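Long-range contacts in monalysin (Pseudomonas entomophila, PDB 4MKO), which forms pores in host cell membranes as a secreted toxin, damaging the gut of Drosophila and contributing to the lethality of infection: residues G29-G34 and P54-L59; V62-I67 and T137-Q142; L145-N150 and S180-R185. All blocks are in the same frame, centred on the assembly; numbering follows the deposited sequence. Where two conformers were deposited one is given.

Three antiparallel strand pairings in one long, twisted sheet illustrate how a repeated backbone pattern takes on different chemistry along its length. Interactions 1 and 3 lie near the centre of the chain, are wholly buried and sit side by side, since strand 46-67 pairs with strand 136-151 through Val55, Phe56 and Val146. Interaction 2 joins those same two strands further out, its centre about 22 Å from that of interaction 1, and is only partly buried. Interaction 1 adds an aromatic pair and apolar packing to its backbone bonds; interaction 3 adds a buried histidine-serine bond; interaction 2 divides into a largely apolar face and a hydroxyl-bearing one. Gln142, binding the carbonyl of Gln184, links interactions 2 and 3.

Interaction 1. Residues G29-G34 and P54-L59; sequences GCWVDG and PVFAYL
The indole of Trp31 receives the rim of the Phe56 ring on one of its faces, a T-shaped (edge-to-face) pair with the planes at 89° and the five-membered ring centroid 5.0 Å from that of Phe56. The touching atoms are Phe56 CD1 and Trp31 CD2, 3.7 Å apart, so that the phenyl C-H edge points into the indole pi cloud. Over one face of Phe56, toward its rim, lies the carbonyl oxygen of Cys30, 3.3 Å from Phe56 CD1. Phe56 reaches this place because its CG stands anti to the backbone N (chi1 -153°), which swings the ring back across segment 29-34. The indole is also fixed from outside the pair: NE1 bonds to the carbonyl of Phe4, and His221 stacks on the ring.

These residues belong to the beta hairpin of strands 29-43 and 46-67 in the aerolysin-like fold. Cys30 and Ala57 form a hydrogen-bonded antiparallel pair, with Cys30 N to Ala57 O at 2.9 Å and Ala57 N to Cys30 O at 2.8 Å, both close to the carbonyl axis. Next to them the regularity breaks: Val55 and Phe56 both face Val146 on the neighbouring strand 136-151, a classic beta bulge. The turned carbonyl of Val55 takes Val32 N from above its plane, 69° out of it, while one water donates to both Val55 O and Val32 O.

On the sheet face opposite the aromatic pair, Val32 spreads its two methyls. Val32 CG1 meets Pro54 CB at 3.8 Å, the side chains crossing at about a right angle, and Val32 CG2 lies over the backbone of Phe56 and Ala57, 3.8 Å from Ala57 CB. Cys30 SG, also on this face, is a ligand of a bound mercury ion.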
ATOM      1  N   GLY A  29       3.069  -3.252  10.559  1.00  9.86           N
ATOM      2  CA  GLY A  29       2.429  -2.220   9.753  1.00  9.72           C
ATOM      3  C   GLY A  29       1.700  -1.172  10.560  1.00 10.99           C
ATOM      4  O   GLY A  29       1.609  -1.252  11.790  1.00  8.92           O
ATOM      5  N   CYS A  30       1.239  -0.137   9.861  1.00  7.76           N
ATOM      6  CA  CYS A  30       0.564   0.966  10.511  1.00  8.20           C
ATOM      7  C   CYS A  30      -0.524   1.537   9.612  1.00 10.04           C
ATOM      8  O   CYS A  30      -0.441   1.421   8.382  1.00  8.54           O
ATOM      9  CB  CYS A  30       1.569   2.036  10.945  1.00  9.13           C
ATOM     10  SG  CYS A  30       2.495   2.820   9.588  1.00 13.64           S
ATOM     11  N   TRP A  31      -1.553   2.125  10.233  1.00  6.79           N
ATOM     12  CA  TRP A  31      -2.574   2.885   9.508  1.00  6.04           C
ATOM     13  C   TRP A  31      -1.875   4.179   9.124  1.00  9.16           C
ATOM     14  O   TRP A  31      -1.004   4.662   9.857  1.00 10.30           O
ATOM     15  CB  TRP A  31      -3.768   3.187  10.416  1.00  5.84           C
ATOM     16  CG  TRP A  31      -4.548   1.963  10.787  1.00  7.19           C
ATOM     17  CD1 TRP A  31      -4.356   1.168  11.881  1.00 10.10           C
ATOM     18  CD2 TRP A  31      -5.605   1.359  10.030  1.00  6.76           C
ATOM     19  NE1 TRP A  31      -5.291   0.161  11.899  1.00  9.19           N
ATOM     20  CE2 TRP A  31      -6.051   0.233  10.759  1.00 10.74           C
ATOM     21  CE3 TRP A  31      -6.228   1.664   8.802  1.00  7.97           C
ATOM     22  CZ2 TRP A  31      -7.094  -0.590  10.306  1.00  9.55           C
ATOM     23  CZ3 TRP A  31      -7.274   0.855   8.360  1.00  8.66           C
ATOM     24  CH2 TRP A  31      -7.697  -0.258   9.105  1.00  9.39           C
ATOM     25  N   VAL A  32      -2.221   4.733   7.968  1.00  5.28           N
ATOM     26  CA  VAL A  32      -1.589   5.958   7.474  1.00  5.75           C
ATOM     27  C   VAL A  32      -2.637   7.062   7.413  1.00  8.87           C
ATOM     28  O   VAL A  32      -3.690   6.860   6.808  1.00  9.30           O
ATOM     29  CB  VAL A  32      -0.946   5.722   6.071  1.00  9.92           C
ATOM     30  CG1 VAL A  32      -0.412   7.033   5.473  1.00  9.09           C
ATOM     31  CG2 VAL A  32       0.164   4.679   6.151  1.00  9.79           C
ATOM     32  N   ASP A  33      -2.330   8.222   8.004  1.00  7.36           N
ATOM     33  CA  ASP A  33      -3.194   9.410   7.965  1.00  7.70           C
ATOM     34  C   ASP A  33      -2.706  10.208   6.752  1.00 10.53           C
ATOM     35  O   ASP A  33      -1.630  10.822   6.788  1.00 10.37           O
ATOM     36  CB  ASP A  33      -3.028  10.227   9.269  1.00  9.85           C
ATOM     37  CG  ASP A  33      -3.676  11.607   9.291  1.00 16.65           C
ATOM     38  OD1 ASP A  33      -4.416  11.937   8.339  1.00 16.31           O
ATOM     39  OD2 ASP A  33      -3.449  12.350  10.262  1.00 20.30           O
ATOM     40  N   GLY A  34      -3.454  10.109   5.663  1.00  8.05           N
ATOM     41  CA  GLY A  34      -3.111  10.785   4.419  1.00  6.07           C
ATOM     42  C   GLY A  34      -4.286  11.548   3.851  1.00  8.74           C
ATOM     43  O   GLY A  34      -5.424  11.352   4.290  1.00  7.77           O
ATOM     44  N   PRO A  54      -4.199   7.444   1.012  1.00  4.57           N
ATOM     45  CA  PRO A  54      -3.399   6.357   1.617  1.00  4.03           C
ATOM     46  C   PRO A  54      -4.136   5.880   2.856  1.00  5.77           C
ATOM     47  O   PRO A  54      -4.771   6.698   3.532  1.00  5.58           O
ATOM     48  CB  PRO A  54      -2.068   7.046   2.030  1.00  5.68           C
ATOM     49  CG  PRO A  54      -2.145   8.467   1.517  1.00  9.34           C
ATOM     50  CD  PRO A  54      -3.610   8.775   1.293  1.00  5.75           C
ATOM     51  N   VAL A  55      -4.044   4.581   3.185  1.00  3.14           N
ATOM     52  CA  VAL A  55      -4.727   4.086   4.391  1.00  3.86           C
ATOM     53  C   VAL A  55      -3.850   3.210   5.280  1.00  6.30           C
ATOM     54  O   VAL A  55      -4.155   3.054   6.466  1.00  5.73           O
ATOM     55  CB  VAL A  55      -6.071   3.363   4.080  1.00  6.18           C
ATOM     56  CG1 VAL A  55      -7.147   4.359   3.614  1.00  6.30           C
ATOM     57  CG2 VAL A  55      -5.893   2.206   3.070  1.00  6.14           C
ATOM     58  N   PHE A  56      -2.849   2.545   4.686  1.00  4.98           N
ATOM     59  CA  PHE A  56      -2.054   1.600   5.470  1.00  4.52           C
ATOM     60  C   PHE A  56      -0.674   1.449   4.876  1.00  6.77           C
ATOM     61  O   PHE A  56      -0.452   1.762   3.711  1.00  5.80           O
ATOM     62  CB  PHE A  56      -2.789   0.236   5.475  1.00  5.76           C
ATOM     63  CG  PHE A  56      -2.490  -0.630   6.686  1.00  6.47           C
ATOM     64  CD1 PHE A  56      -3.128  -0.398   7.900  1.00  8.29           C
ATOM     65  CD2 PHE A  56      -1.607  -1.698   6.597  1.00  8.62           C
ATOM     66  CE1 PHE A  56      -2.848  -1.187   9.020  1.00 10.34           C
ATOM     67  CE2 PHE A  56      -1.342  -2.502   7.712  1.00 10.39           C
ATOM     68  CZ  PHE A  56      -1.958  -2.235   8.916  1.00  9.32           C
ATOM     69  N   ALA A  57       0.264   0.986   5.682  1.00  4.08           N
ATOM     70  CA  ALA A  57       1.615   0.704   5.183  1.00  4.08           C
ATOM     71  C   ALA A  57       2.061  -0.530   5.898  1.00  8.99           C
ATOM     72  O   ALA A  57       1.830  -0.643   7.104  1.00  8.45           O
ATOM     73  CB  ALA A  57       2.556   1.860   5.462  1.00  5.02           C
ATOM     74  N   TYR A  58       2.630  -1.492   5.167  1.00  4.99           N
ATOM     75  CA  TYR A  58       3.058  -2.712   5.852  1.00  5.18           C
ATOM     76  C   TYR A  58       4.327  -3.272   5.250  1.00  8.84           C
ATOM     77  O   TYR A  58       4.744  -2.847   4.170  1.00  8.68           O
ATOM     78  CB  TYR A  58       1.935  -3.763   5.942  1.00  6.30           C
ATOM     79  CG  TYR A  58       1.601  -4.415   4.625  1.00  5.44           C
ATOM     80  CD1 TYR A  58       0.707  -3.822   3.737  1.00  6.67           C
ATOM     81  CD2 TYR A  58       2.132  -5.658   4.286  1.00  6.98           C
ATOM     82  CE1 TYR A  58       0.374  -4.434   2.532  1.00  6.41           C
ATOM     83  CE2 TYR A  58       1.805  -6.279   3.081  1.00  7.81           C
ATOM     84  CZ  TYR A  58       0.934  -5.653   2.203  1.00 12.12           C
ATOM     85  OH  TYR A  58       0.586  -6.237   1.023  1.00  9.36           O
ATOM     86  N   LEU A  59       4.921  -4.239   5.941  1.00  6.11           N
ATOM     87  CA  LEU A  59       6.162  -4.862   5.489  1.00  5.25           C
ATOM     88  C   LEU A  59       5.832  -6.172   4.788  1.00  8.74           C
ATOM     89  O   LEU A  59       5.230  -7.076   5.393  1.00  9.48           O
ATOM     90  CB  LEU A  59       7.069  -5.111   6.702  1.00  5.12           C
ATOM     91  CG  LEU A  59       7.695  -3.873   7.356  1.00  9.45           C
ATOM     92  CD1 LEU A  59       8.528  -4.271   8.560  1.00  9.77           C
ATOM     93  CD2 LEU A  59       8.538  -3.093   6.362  1.00  8.93           C
TER
HETATM   94  O   HOH W   1      -5.747   5.022   7.537  1.00 18.64           O

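Interaction 2. Residues V62-I67 and T137-Q142; sequences VETISI and TFVIYQ
Between Val62 and Ile140 the backbone bonds depart from the regular antiparallel pattern, for Val62 and Glu63 both face Ile140 in a classic beta bulge. Ile140 O accepts Val62 N at 2.9 Å and, only weakly, Glu63 N at 3.4 Å. The bulge is closed by a nearly straight bond from Ile140 N to Glu63 O; beyond it Ile65 and Phe138 exchange two bonds of 2.8 Å, Ile65 N to Phe138 O and Phe138 N to Ile65 O. Between them, Thr64 CA and Val139 CA approach the carbonyls of Phe138 and Glu63 in CA-H...O contacts.

Apolar contacts gather on the face bearing Ile65, Phe138 and Ile140. The methylene CG of Glu63 runs beside Ile140 CD1 at 4.0 Å, both side chains pointing the same way, and Ile67 CD1 meets the Phe138 ring at CE2. Val62, in the bulge, sets CB against Ile140 CG2 and CG2 against Gln142 CB. Strand 72-81 touches Glu63 and Ile65, while Met132 of strand 124-133 touches Ile67 and Phe138.

The other face carries Thr64, Ser66 and Thr137, with Val139 beside Thr64. In one of the two conformers of Ser66, its OG lies 2.7 Å from Thr137 OG1 and shares a hydrogen bond with it, each oxygen set beside its own backbone N (chi1 -69° and -58°). The same torsion puts the methyl of Thr137 where its CG2 meets Thr64 CG2 at 3.8 Å, while Thr64 OG1 bonds to Tyr61.

The two strands lead into and out of the region inferred to form the pore. Their pairing is two-sided: a largely apolar face packs on strands 72-81 and 124-133, while exposed Thr64 and Ser66 put hydroxyls on the other.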
ATOM      1  N   VAL A  62      10.347 -10.463   1.625  1.00  7.98           N
ATOM      2  CA  VAL A  62      11.249 -10.526   0.473  1.00  7.60           C
ATOM      3  C   VAL A  62      11.974 -11.889   0.504  1.00 12.18           C
ATOM      4  O   VAL A  62      11.827 -12.676  -0.430  1.00 12.65           O
ATOM      5  CB  VAL A  62      12.231  -9.323   0.386  1.00 11.32           C
ATOM      6  CG1 VAL A  62      13.287  -9.533  -0.706  1.00 11.47           C
ATOM      7  CG2 VAL A  62      11.479  -8.022   0.156  1.00 10.86           C
ATOM      8  N   GLU A  63      12.742 -12.165   1.569  1.00 10.20           N
ATOM      9  CA  GLU A  63      13.483 -13.422   1.731  1.00 10.97           C
ATOM     10  C   GLU A  63      14.083 -13.577   3.118  1.00 15.24           C
ATOM     11  O   GLU A  63      14.069 -12.644   3.928  1.00 12.98           O
ATOM     12  CB  GLU A  63      14.567 -13.590   0.641  1.00 12.40           C
ATOM     13  CG  GLU A  63      15.691 -12.568   0.691  1.00 18.86           C
ATOM     14  CD  GLU A  63      16.849 -12.873  -0.242  1.00 36.66           C
ATOM     15  OE1 GLU A  63      18.007 -12.894   0.234  1.00 29.08           O
ATOM     16  OE2 GLU A  63      16.605 -13.060  -1.456  1.00 35.13           O
ATOM     17  N   THR A  64      14.605 -14.779   3.388  1.00 11.51           N
ATOM     18  CA  THR A  64      15.257 -15.102   4.650  1.00 12.00           C
ATOM     19  C   THR A  64      16.642 -15.630   4.281  1.00 14.79           C
ATOM     20  O   THR A  64      16.782 -16.310   3.261  1.00 14.13           O
ATOM     21  CB  THR A  64      14.452 -16.137   5.442  1.00 18.33           C
ATOM     22  OG1 THR A  64      13.111 -15.679   5.602  1.00 15.93           O
ATOM     23  CG2 THR A  64      15.060 -16.440   6.798  1.00 14.48           C
ATOM     24  N   ILE A  65      17.657 -15.261   5.068  1.00 10.88           N
ATOM     25  CA  ILE A  65      19.025 -15.718   4.819  1.00 10.48           C
ATOM     26  C   ILE A  65      19.736 -16.003   6.137  1.00 13.02           C
ATOM     27  O   ILE A  65      19.614 -15.210   7.080  1.00 11.41           O
ATOM     28  CB  ILE A  65      19.830 -14.706   3.929  1.00 14.56           C
ATOM     29  CG1 ILE A  65      21.207 -15.280   3.500  1.00 15.50           C
ATOM     30  CG2 ILE A  65      20.022 -13.350   4.625  1.00 15.77           C
ATOM     31  CD1 ILE A  65      21.230 -15.914   2.170  1.00 25.71           C
ATOM     32  N   SER A  66      20.504 -17.127   6.178  1.00  9.89           N
ATOM     33  CA  SER A  66      21.314 -17.490   7.336  0.76  9.28           C
ATOM     34  C   SER A  66      22.765 -17.368   6.920  1.00 12.73           C
ATOM     35  O   SER A  66      23.119 -17.833   5.849  1.00 11.32           O
ATOM     36  CB  SER A  66      21.008 -18.909   7.807  0.76 12.80           C
ATOM     37  OG  SER A  66      19.700 -18.955   8.356  0.76 16.38           O
ATOM     38  N   ILE A  67      23.584 -16.690   7.739  1.00 10.71           N
ATOM     39  CA  ILE A  67      25.001 -16.450   7.425  1.00 10.22           C
ATOM     40  C   ILE A  67      25.876 -17.007   8.542  1.00 13.55           C
ATOM     41  O   ILE A  67      25.635 -16.705   9.716  1.00 12.83           O
ATOM     42  CB  ILE A  67      25.285 -14.942   7.160  1.00 12.89           C
ATOM     43  CG1 ILE A  67      24.294 -14.348   6.146  1.00 12.60           C
ATOM     44  CG2 ILE A  67      26.737 -14.722   6.704  1.00 12.70           C
ATOM     45  CD1 ILE A  67      24.323 -12.784   6.047  1.00 17.16           C
ATOM     46  N   THR A 137      20.353 -15.500  11.431  1.00 12.70           N
ATOM     47  CA  THR A 137      19.294 -15.694  10.458  1.00 11.22           C
ATOM     48  C   THR A 137      18.555 -14.367  10.413  1.00 12.60           C
ATOM     49  O   THR A 137      18.218 -13.813  11.464  1.00 12.51           O
ATOM     50  CB  THR A 137      18.419 -16.899  10.807  1.00 17.98           C
ATOM     51  OG1 THR A 137      19.260 -18.053  10.866  1.00 18.93           O
ATOM     52  CG2 THR A 137      17.330 -17.134   9.779  1.00 15.81           C
ATOM     53  N   PHE A 138      18.351 -13.851   9.210  1.00  9.73           N
ATOM     54  CA  PHE A 138      17.752 -12.535   8.980  1.00  9.02           C
ATOM     55  C   PHE A 138      16.645 -12.602   7.949  1.00 12.31           C
ATOM     56  O   PHE A 138      16.719 -13.383   6.994  1.00 10.51           O
ATOM     57  CB  PHE A 138      18.830 -11.530   8.509  1.00 10.36           C
ATOM     58  CG  PHE A 138      20.089 -11.570   9.347  1.00 11.38           C
ATOM     59  CD1 PHE A 138      20.139 -10.941  10.583  1.00 14.85           C
ATOM     60  CD2 PHE A 138      21.185 -12.331   8.949  1.00 13.85           C
ATOM     61  CE1 PHE A 138      21.288 -11.023  11.387  1.00 16.54           C
ATOM     62  CE2 PHE A 138      22.337 -12.401   9.745  1.00 17.55           C
ATOM     63  CZ  PHE A 138      22.380 -11.741  10.958  1.00 15.86           C
ATOM     64  N   VAL A 139      15.626 -11.764   8.143  1.00  7.80           N
ATOM     65  CA  VAL A 139      14.473 -11.677   7.245  1.00  7.47           C
ATOM     66  C   VAL A 139      14.473 -10.281   6.664  1.00  9.61           C
ATOM     67  O   VAL A 139      14.679  -9.308   7.389  1.00  9.42           O
ATOM     68  CB  VAL A 139      13.115 -12.011   7.928  1.00 12.27           C
ATOM     69  CG1 VAL A 139      12.014 -12.160   6.879  1.00 12.54           C
ATOM     70  CG2 VAL A 139      13.213 -13.283   8.791  1.00 12.41           C
ATOM     71  N   ILE A 140      14.270 -10.200   5.359  1.00  6.38           N
ATOM     72  CA  ILE A 140      14.212  -8.955   4.614  1.00  6.13           C
ATOM     73  C   ILE A 140      12.773  -8.702   4.217  1.00  9.91           C
ATOM     74  O   ILE A 140      12.109  -9.603   3.696  1.00  8.63           O
ATOM     75  CB  ILE A 140      15.127  -9.022   3.374  1.00  8.85           C
ATOM     76  CG1 ILE A 140      16.569  -9.397   3.801  1.00  9.93           C
ATOM     77  CG2 ILE A 140      15.075  -7.691   2.593  1.00  8.45           C
ATOM     78  CD1 ILE A 140      17.544  -9.631   2.633  1.00 19.54           C
ATOM     79  N   TYR A 141      12.317  -7.454   4.405  1.00  6.80           N
ATOM     80  CA  TYR A 141      10.965  -7.035   4.014  1.00  6.17           C
ATOM     81  C   TYR A 141      11.053  -5.747   3.220  1.00  9.60           C
ATOM     82  O   TYR A 141      12.028  -5.013   3.374  1.00  8.98           O
ATOM     83  CB  TYR A 141      10.103  -6.736   5.254  1.00  7.24           C
ATOM     84  CG  TYR A 141      10.077  -7.815   6.308  1.00 10.53           C
ATOM     85  CD1 TYR A 141       9.119  -8.825   6.278  1.00 14.03           C
ATOM     86  CD2 TYR A 141      10.988  -7.806   7.364  1.00 12.20           C
ATOM     87  CE1 TYR A 141       9.079  -9.812   7.269  1.00 15.83           C
ATOM     88  CE2 TYR A 141      10.959  -8.789   8.354  1.00 13.09           C
ATOM     89  CZ  TYR A 141       9.981  -9.767   8.322  1.00 23.49           C
ATOM     90  OH  TYR A 141       9.961 -10.723   9.316  1.00 25.69           O
ATOM     91  N   GLN A 142      10.031  -5.444   2.405  1.00  5.93           N
ATOM     92  CA  GLN A 142       9.952  -4.163   1.682  1.00  4.52           C
ATOM     93  C   GLN A 142       8.659  -3.457   2.109  1.00  7.10           C
ATOM     94  O   GLN A 142       7.617  -4.104   2.257  1.00  7.06           O
ATOM     95  CB  GLN A 142       9.961  -4.346   0.165  1.00  5.71           C
ATOM     96  CG  GLN A 142      10.055  -3.016  -0.604  1.00  7.73           C
ATOM     97  CD  GLN A 142      10.262  -3.135  -2.091  1.00 10.03           C
ATOM     98  OE1 GLN A 142      10.255  -4.227  -2.679  1.00 10.73           O
ATOM     99  NE2 GLN A 142      10.465  -1.999  -2.730  1.00  6.81           N
TER

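Interaction 3. Residues L145-N150 and S180-R185; sequences LVYAHN and SAITQR
Segments 145-150 and 180-185 run antiparallel, their strand axes 4.7 Å apart at 153°, with hydrogen-bonded pairs at Leu145-Ile182 and Tyr147-Ser180 and a non-hydrogen-bonded pair, Val146-Ala181, between them. This regular pairing sits in the middle of the long sheet of the aerolysin-like fold, where strand 136-151 has strand 46-67 along one edge and strand 173-191 along the other. Four backbone bonds join the segments, two at each hydrogen-bonded pair; the straightest runs from Tyr147 N to Ser180 O, 2.9 Å at 175°.

Leu145, Tyr147 and Ile182 share one face of the sheet. Ile182 CG1 lies between the backbone N and the carbonyl carbon (chi1 70°), a crowded position that turns the branch across the gap. There Ile182 CG1 meets the rim of the Tyr147 ring near its plane, 3.7 Å from Tyr147 CE1, and Ile182 CD1 reaches on to Tyr147 OH at the same distance. The hydroxyl has its polar partner elsewhere, in Asn105. Leu145 CB is 4.1 Å from Ile182 CG1, and Leu145 CD1 packs on Gln184 CB. The amide nitrogen of Gln184 is held by Ser111 and Asp13.

The opposite face carries the small pair Val146 and Ala181, with Val146 CG2 4.3 Å from Ala181 CB and Phe56 and Tyr58 of strand 46-67 also against Val146.

At the far end His149 reaches across to Ser180. Tyr178 stacks on the imidazole of His149. Thr52 OG1 bonds to its ND1, and His149 NE2 shares a 2.7 Å hydrogen bond with Ser180 OG, which gives both nitrogens of the buried ring a partner.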
ATOM      1  N   LEU A 145       2.889   0.543   0.402  1.00  5.16           N
ATOM      2  CA  LEU A 145       1.968   1.648   0.629  1.00  4.53           C
ATOM      3  C   LEU A 145       0.617   1.231   0.092  1.00  7.20           C
ATOM      4  O   LEU A 145       0.501   0.853  -1.074  1.00  7.17           O
ATOM      5  CB  LEU A 145       2.451   2.961  -0.036  1.00  4.61           C
ATOM      6  CG  LEU A 145       3.846   3.435   0.394  1.00  8.27           C
ATOM      7  CD1 LEU A 145       4.362   4.568  -0.516  1.00  8.24           C
ATOM      8  CD2 LEU A 145       3.873   3.843   1.893  1.00 10.67           C
ATOM      9  N   VAL A 146      -0.400   1.267   0.960  1.00  4.39           N
ATOM     10  CA  VAL A 146      -1.771   0.849   0.634  1.00  3.00           C
ATOM     11  C   VAL A 146      -2.711   2.039   0.548  1.00  6.87           C
ATOM     12  O   VAL A 146      -2.747   2.878   1.457  1.00  4.48           O
ATOM     13  CB  VAL A 146      -2.301  -0.213   1.639  1.00  5.62           C
ATOM     14  CG1 VAL A 146      -3.686  -0.722   1.220  1.00  5.54           C
ATOM     15  CG2 VAL A 146      -1.317  -1.385   1.772  1.00  5.45           C
ATOM     16  N   TYR A 147      -3.522   2.064  -0.525  1.00  3.92           N
ATOM     17  CA  TYR A 147      -4.474   3.144  -0.801  1.00  3.00           C
ATOM     18  C   TYR A 147      -5.896   2.624  -0.897  1.00  6.31           C
ATOM     19  O   TYR A 147      -6.113   1.499  -1.366  1.00  5.51           O
ATOM     20  CB  TYR A 147      -4.092   3.846  -2.143  1.00  3.64           C
ATOM     21  CG  TYR A 147      -2.684   4.388  -2.106  1.00  4.39           C
ATOM     22  CD1 TYR A 147      -1.593   3.561  -2.369  1.00  5.81           C
ATOM     23  CD2 TYR A 147      -2.428   5.683  -1.662  1.00  5.72           C
ATOM     24  CE1 TYR A 147      -0.289   4.025  -2.243  1.00  5.44           C
ATOM     25  CE2 TYR A 147      -1.123   6.166  -1.552  1.00  6.98           C
ATOM     26  CZ  TYR A 147      -0.057   5.322  -1.822  1.00  9.63           C
ATOM     27  OH  TYR A 147       1.235   5.772  -1.724  1.00 10.40           O
ATOM     28  N   ALA A 148      -6.855   3.440  -0.440  1.00  4.23           N
ATOM     29  CA  ALA A 148      -8.279   3.135  -0.583  1.00  4.27           C
ATOM     30  C   ALA A 148      -8.796   4.037  -1.702  1.00  6.56           C
ATOM     31  O   ALA A 148      -8.350   5.188  -1.847  1.00  5.40           O
ATOM     32  CB  ALA A 148      -9.039   3.417   0.712  1.00  5.60           C
ATOM     33  N   HIS A 149      -9.727   3.507  -2.493  1.00  3.86           N
ATOM     34  CA  HIS A 149     -10.243   4.232  -3.627  1.00  3.97           C
ATOM     35  C   HIS A 149     -11.754   4.113  -3.704  1.00  8.61           C
ATOM     36  O   HIS A 149     -12.308   3.059  -3.384  1.00  7.15           O
ATOM     37  CB  HIS A 149      -9.691   3.590  -4.920  1.00  4.49           C
ATOM     38  CG  HIS A 149      -8.201   3.461  -5.001  1.00  6.66           C
ATOM     39  ND1 HIS A 149      -7.419   4.474  -5.519  1.00  8.01           N
ATOM     40  CD2 HIS A 149      -7.399   2.450  -4.603  1.00  7.14           C
ATOM     41  CE1 HIS A 149      -6.172   4.035  -5.453  1.00  7.68           C
ATOM     42  NE2 HIS A 149      -6.111   2.828  -4.905  1.00  7.80           N
ATOM     43  N   ASN A 150     -12.402   5.171  -4.185  1.00  5.52           N
ATOM     44  CA  ASN A 150     -13.811   5.163  -4.544  1.00  4.69           C
ATOM     45  C   ASN A 150     -13.844   5.596  -6.006  1.00  7.86           C
ATOM     46  O   ASN A 150     -13.712   6.791  -6.286  1.00  8.64           O
ATOM     47  CB  ASN A 150     -14.705   6.086  -3.692  1.00  5.90           C
ATOM     48  CG  ASN A 150     -16.105   6.202  -4.311  1.00  7.32           C
ATOM     49  OD1 ASN A 150     -16.418   5.547  -5.320  1.00  8.39           O
ATOM     50  ND2 ASN A 150     -16.972   7.028  -3.756  1.00  6.60           N
ATOM     51  N   SER A 180      -5.582  -0.572  -3.385  1.00  6.36           N
ATOM     52  CA  SER A 180      -4.452  -0.878  -4.248  1.00  6.70           C
ATOM     53  C   SER A 180      -3.194  -0.742  -3.422  1.00  8.95           C
ATOM     54  O   SER A 180      -3.226  -0.175  -2.326  1.00  7.48           O
ATOM     55  CB  SER A 180      -4.393   0.035  -5.466  1.00  8.43           C
ATOM     56  OG  SER A 180      -3.851   1.303  -5.163  1.00 13.52           O
ATOM     57  N   ALA A 181      -2.082  -1.221  -3.960  1.00  8.52           N
ATOM     58  CA  ALA A 181      -0.825  -1.168  -3.218  1.00  7.38           C
ATOM     59  C   ALA A 181       0.356  -0.997  -4.165  1.00  9.93           C
ATOM     60  O   ALA A 181       0.375  -1.577  -5.250  1.00  9.06           O
ATOM     61  CB  ALA A 181      -0.663  -2.431  -2.393  1.00  8.26           C
ATOM     62  N   ILE A 182       1.311  -0.167  -3.754  1.00  5.99           N
ATOM     63  CA  ILE A 182       2.556   0.111  -4.473  1.00  6.23           C
ATOM     64  C   ILE A 182       3.684  -0.058  -3.453  1.00  9.25           C
ATOM     65  O   ILE A 182       3.427  -0.067  -2.242  1.00  8.25           O
ATOM     66  CB  ILE A 182       2.569   1.532  -5.140  1.00  8.87           C
ATOM     67  CG1 ILE A 182       2.658   2.688  -4.089  1.00  7.87           C
ATOM     68  CG2 ILE A 182       1.369   1.731  -6.113  1.00  9.44           C
ATOM     69  CD1 ILE A 182       2.837   4.107  -4.630  1.00  7.68           C
ATOM     70  N   THR A 183       4.927  -0.165  -3.921  1.00  5.58           N
ATOM     71  CA  THR A 183       6.044  -0.242  -2.980  1.00  4.83           C
ATOM     72  C   THR A 183       6.725   1.099  -2.835  1.00  8.47           C
ATOM     73  O   THR A 183       6.605   1.975  -3.701  1.00  8.02           O
ATOM     74  CB  THR A 183       7.104  -1.242  -3.456  1.00  7.85           C
ATOM     75  OG1 THR A 183       7.326  -1.037  -4.854  1.00  9.65           O
ATOM     76  CG2 THR A 183       6.745  -2.693  -3.150  1.00  6.95           C
ATOM     77  N   GLN A 184       7.483   1.229  -1.743  1.00  5.15           N
ATOM     78  CA  GLN A 184       8.356   2.370  -1.448  1.00  4.39           C
ATOM     79  C   GLN A 184       9.790   1.829  -1.540  1.00  7.49           C
ATOM     80  O   GLN A 184      10.013   0.649  -1.271  1.00  7.98           O
ATOM     81  CB  GLN A 184       8.090   2.890  -0.022  1.00  6.09           C
ATOM     82  CG  GLN A 184       8.774   4.212   0.299  1.00 14.87           C
ATOM     83  CD  GLN A 184       8.384   4.727   1.655  1.00 19.83           C
ATOM     84  OE1 GLN A 184       8.362   3.995   2.653  1.00 14.85           O
ATOM     85  NE2 GLN A 184       8.110   6.006   1.730  1.00 13.25           N
ATOM     86  N   ARG A 185      10.758   2.694  -1.878  1.00  5.60           N
ATOM     87  CA  ARG A 185      12.179   2.322  -1.955  1.00  5.79           C
ATOM     88  C   ARG A 185      12.757   2.266  -0.525  1.00  9.61           C
ATOM     89  O   ARG A 185      13.637   3.050  -0.152  1.00 11.00           O
ATOM     90  CB  ARG A 185      12.946   3.301  -2.857  1.00  7.88           C
ATOM     91  CG  ARG A 185      14.318   2.739  -3.248  1.00 17.51           C
ATOM     92  CD  ARG A 185      14.945   3.431  -4.443  1.00 25.59           C
ATOM     93  NE  ARG A 185      15.108   4.866  -4.243  1.00 28.22           N
ATOM     94  CZ  ARG A 185      16.206   5.445  -3.777  1.00 46.20           C
ATOM     95  NH1 ARG A 185      17.251   4.709  -3.418  1.00 34.98           N
ATOM     96  NH2 ARG A 185      16.262   6.766  -3.649  1.00 32.10           N
TER